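PDB 5AWW: putative preprotein translocase, SecG subunit from Thermus thermophilus, which probably takes part in an early step of protein export across the cell membrane as the SecG subunit of the preprotein translocase. Local coordinates for residues Leu4-Val15 / Val62-Trp73. Sequence-based numbering, arbitrary orientation.
With OLC ((2R)-2,3-dihydroxypropyl (9Z)-octadec-9-enoate), chain K.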
# COMPACT_ATOMS: atom_id res chain seq x y z
N LEU C 4 37.21 12.27 16.81
CA LEU C 4 36.74 12.59 15.47
C LEU C 4 35.52 11.76 15.10
O LEU C 4 34.48 12.30 14.71
CB LEU C 4 37.86 12.38 14.45
CG LEU C 4 37.53 12.77 13.01
CD1 LEU C 4 37.12 14.23 12.95
CD2 LEU C 4 38.72 12.52 12.10
N TYR C 5 35.66 10.45 15.25
CA TYR C 5 34.58 9.51 14.95
C TYR C 5 33.36 9.79 15.82
O TYR C 5 32.22 9.72 15.35
CB TYR C 5 35.06 8.07 15.15
CG TYR C 5 34.11 7.02 14.62
CD1 TYR C 5 33.61 7.11 13.33
CD2 TYR C 5 33.75 5.93 15.40
CE1 TYR C 5 32.75 6.14 12.84
CE2 TYR C 5 32.89 4.96 14.91
CZ TYR C 5 32.40 5.07 13.63
OH TYR C 5 31.54 4.11 13.13
N THR C 6 33.60 10.11 17.09
CA THR C 6 32.53 10.44 18.01
C THR C 6 31.79 11.69 17.55
O THR C 6 30.57 11.77 17.67
CB THR C 6 33.05 10.67 19.44
OG1 THR C 6 33.73 9.49 19.90
CG2 THR C 6 31.90 10.99 20.39
N LEU C 7 32.53 12.65 17.01
CA LEU C 7 31.94 13.90 16.51
C LEU C 7 31.11 13.65 15.26
O LEU C 7 30.04 14.25 15.08
CB LEU C 7 33.03 14.93 16.23
CG LEU C 7 33.71 15.57 17.43
CD1 LEU C 7 34.85 16.47 16.98
CD2 LEU C 7 32.71 16.35 18.27
N VAL C 8 31.60 12.76 14.40
CA VAL C 8 30.86 12.36 13.21
C VAL C 8 29.55 11.68 13.61
O VAL C 8 28.49 11.96 13.04
CB VAL C 8 31.68 11.41 12.32
CG1 VAL C 8 30.84 10.88 11.18
CG2 VAL C 8 32.91 12.13 11.79
N ILE C 9 29.63 10.79 14.59
CA ILE C 9 28.46 10.07 15.07
C ILE C 9 27.46 11.03 15.71
O ILE C 9 26.26 10.92 15.50
CB ILE C 9 28.84 8.97 16.07
CG1 ILE C 9 29.64 7.88 15.36
CG2 ILE C 9 27.61 8.37 16.71
CD1 ILE C 9 30.48 7.05 16.30
N LEU C 10 27.97 11.99 16.48
CA LEU C 10 27.13 13.00 17.09
C LEU C 10 26.43 13.84 16.03
O LEU C 10 25.26 14.20 16.19
CB LEU C 10 27.94 13.91 18.02
CG LEU C 10 28.30 13.34 19.39
CD1 LEU C 10 29.20 14.29 20.16
CD2 LEU C 10 27.04 13.03 20.19
N PHE C 11 27.13 14.13 14.94
CA PHE C 11 26.52 14.85 13.83
C PHE C 11 25.42 14.02 13.19
O PHE C 11 24.35 14.54 12.86
CB PHE C 11 27.56 15.25 12.80
CG PHE C 11 27.96 16.69 12.87
CD1 PHE C 11 29.02 17.09 13.67
CD2 PHE C 11 27.26 17.65 12.16
CE1 PHE C 11 29.38 18.42 13.74
CE2 PHE C 11 27.62 18.98 12.23
CZ PHE C 11 28.68 19.37 13.02
N TYR C 12 25.68 12.73 13.02
CA TYR C 12 24.71 11.78 12.47
C TYR C 12 23.42 11.76 13.31
O TYR C 12 22.32 11.90 12.78
CB TYR C 12 25.33 10.39 12.40
CG TYR C 12 24.57 9.37 11.60
CD1 TYR C 12 24.40 9.52 10.23
CD2 TYR C 12 24.04 8.24 12.21
CE1 TYR C 12 23.71 8.57 9.49
CE2 TYR C 12 23.35 7.29 11.48
CZ TYR C 12 23.19 7.46 10.12
OH TYR C 12 22.50 6.52 9.39
N LEU C 13 23.60 11.58 14.61
CA LEU C 13 22.50 11.57 15.57
C LEU C 13 21.73 12.89 15.55
O LEU C 13 20.49 12.89 15.55
CB LEU C 13 23.03 11.30 16.98
CG LEU C 13 22.07 11.44 18.15
CD1 LEU C 13 20.92 10.45 18.04
CD2 LEU C 13 22.81 11.25 19.47
N GLY C 14 22.46 14.00 15.55
CA GLY C 14 21.85 15.32 15.54
C GLY C 14 21.01 15.57 14.30
O GLY C 14 19.89 16.05 14.39
N VAL C 15 21.57 15.23 13.14
CA VAL C 15 20.85 15.36 11.88
C VAL C 15 19.62 14.48 11.90
O VAL C 15 18.55 14.88 11.44
CB VAL C 15 21.75 14.99 10.67
CG1 VAL C 15 20.91 14.88 9.39
CG2 VAL C 15 22.85 16.02 10.49
N VAL C 62 22.25 15.17 3.53
CA VAL C 62 23.32 15.16 4.52
C VAL C 62 23.31 13.87 5.33
O VAL C 62 24.35 13.28 5.58
CB VAL C 62 23.21 16.37 5.48
CG1 VAL C 62 24.14 16.20 6.68
CG2 VAL C 62 23.53 17.66 4.74
N PHE C 63 22.11 13.44 5.74
CA PHE C 63 21.96 12.20 6.49
C PHE C 63 22.44 10.99 5.68
O PHE C 63 23.15 10.12 6.19
CB PHE C 63 20.51 12.01 6.92
CG PHE C 63 20.16 10.60 7.29
CD1 PHE C 63 20.59 10.06 8.49
CD2 PHE C 63 19.40 9.81 6.44
CE1 PHE C 63 20.28 8.76 8.83
CE2 PHE C 63 19.08 8.51 6.77
CZ PHE C 63 19.52 7.98 7.97
N ALA C 64 22.04 10.95 4.41
CA ALA C 64 22.46 9.88 3.51
C ALA C 64 23.99 9.86 3.36
O ALA C 64 24.63 8.81 3.50
CB ALA C 64 21.80 10.05 2.16
N ALA C 65 24.55 11.03 3.10
CA ALA C 65 25.99 11.17 2.91
C ALA C 65 26.75 10.79 4.18
O ALA C 65 27.85 10.26 4.10
CB ALA C 65 26.33 12.60 2.50
N LEU C 66 26.15 11.05 5.33
CA LEU C 66 26.76 10.69 6.61
C LEU C 66 26.68 9.19 6.83
O LEU C 66 27.56 8.60 7.47
CB LEU C 66 26.10 11.44 7.77
CG LEU C 66 26.51 12.90 7.99
CD1 LEU C 66 25.74 13.51 9.15
CD2 LEU C 66 28.01 13.02 8.21
N ALA C 67 25.62 8.56 6.32
CA ALA C 67 25.51 7.11 6.38
C ALA C 67 26.61 6.48 5.53
O ALA C 67 27.24 5.50 5.93
CB ALA C 67 24.15 6.65 5.92
N LEU C 68 26.85 7.07 4.36
CA LEU C 68 27.92 6.61 3.49
C LEU C 68 29.29 6.86 4.12
O LEU C 68 30.21 6.05 3.98
CB LEU C 68 27.83 7.29 2.12
CG LEU C 68 26.60 6.94 1.27
CD1 LEU C 68 26.74 7.46 -0.16
CD2 LEU C 68 26.35 5.44 1.27
N VAL C 69 29.43 7.98 4.84
CA VAL C 69 30.68 8.32 5.51
C VAL C 69 31.00 7.32 6.62
O VAL C 69 32.11 6.78 6.68
CB VAL C 69 30.65 9.75 6.09
CG1 VAL C 69 31.70 9.92 7.18
CG2 VAL C 69 30.86 10.78 4.99
N ILE C 70 30.02 7.07 7.49
CA ILE C 70 30.20 6.11 8.57
C ILE C 70 30.46 4.71 8.01
O ILE C 70 31.25 3.95 8.56
CB ILE C 70 28.98 6.08 9.51
CG1 ILE C 70 28.75 7.47 10.11
CG2 ILE C 70 29.18 5.06 10.62
CD1 ILE C 70 27.54 7.55 11.00
N GLY C 71 29.79 4.40 6.90
CA GLY C 71 30.02 3.15 6.21
C GLY C 71 31.44 3.00 5.69
O GLY C 71 32.02 1.92 5.76
N LEU C 72 32.00 4.08 5.16
CA LEU C 72 33.34 4.03 4.59
C LEU C 72 34.44 4.21 5.63
O LEU C 72 35.62 4.15 5.31
CB LEU C 72 33.50 5.10 3.50
CG LEU C 72 32.77 4.85 2.17
CD1 LEU C 72 33.02 5.99 1.21
CD2 LEU C 72 33.21 3.52 1.56
N TRP C 73 34.04 4.44 6.88
CA TRP C 73 35.00 4.72 7.94
C TRP C 73 35.92 3.53 8.21
O TRP C 73 35.45 2.39 8.28
CB TRP C 73 34.27 5.13 9.22
CG TRP C 73 35.10 5.97 10.14
CD1 TRP C 73 35.90 5.53 11.16
CD2 TRP C 73 35.22 7.40 10.13
NE1 TRP C 73 36.51 6.59 11.78
CE2 TRP C 73 36.11 7.75 11.17
CE3 TRP C 73 34.66 8.41 9.35
CZ2 TRP C 73 36.45 9.07 11.44
CZ3 TRP C 73 35.01 9.73 9.62
CH2 TRP C 73 35.89 10.04 10.66
C18 OLC K . 33.99 3.04 18.37
C10 OLC K . 26.63 8.94 21.43
C9 OLC K . 26.10 10.05 21.93
C17 OLC K . 33.63 4.48 18.67
C11 OLC K . 28.07 8.96 20.96
C8 OLC K . 24.66 10.05 22.41
C16 OLC K . 32.35 4.56 19.50
C12 OLC K . 28.69 7.58 21.12
C7 OLC K . 24.53 10.93 23.65
C15 OLC K . 31.90 6.01 19.63
C13 OLC K . 29.98 7.49 20.31
C6 OLC K . 23.07 11.11 24.02
C14 OLC K . 30.60 6.10 20.42
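Tyr12 reaches across from helix 3-25 and fits as a knob into a hole made by Phe63, Leu66, Ala67 and Ile70. Its CB meets CD1 of Ile70 at 3.9 Å. The same methyl sits over one ring face, a CH-pi contact with CD1 3.8 Å from the centroid of the Tyr12 ring. Further out, CD1 of Tyr12 has CB of Leu66 at the ring edge, 3.6 Å away. CE1 and CZ then lie beside the Phe63 ring. The two rings are nearly parallel, with planes at 19°, but slid apart, and they barely overlap. At the tip, OH touches CE1 of Phe63 and lies 3.8 Å from CB of Ala67. This hydroxyl is hydrogen-bonded to a polar side chain of another protein chain, so the polar end of the knob is satisfied at the subunit interface. CG of Tyr12 stands anti to the backbone N (chi1 -168°), which swings the ring across to helix 50-72. These helices are the predicted transmembrane pair of SecG, packed as an antiparallel hairpin; the axes of segments 4-15 and 62-72 come within 9.8 Å, with N-to-C directions at 148°. Beyond Tyr12, Val15 puts CG1 on CB of Phe63. At the other end, CD1 of Tyr5 sits over one face of the Trp73 indole, toward its rim and 3.3 Å from NE1 of Trp73; the two rings meet obliquely. CG2 of Val8 and CG of Leu4 meet CH2 of the same indole, Leu4 at its edge. An alanine in place of Trp73 would lose the indole and is likely to leave Tyr5, Leu4 and Val8 without their shared partner. The acyl tail of a bound OLC lipid passes the edge of the Tyr5 ring, with C17 of OLC 3.6 Å from CD2 of Tyr5.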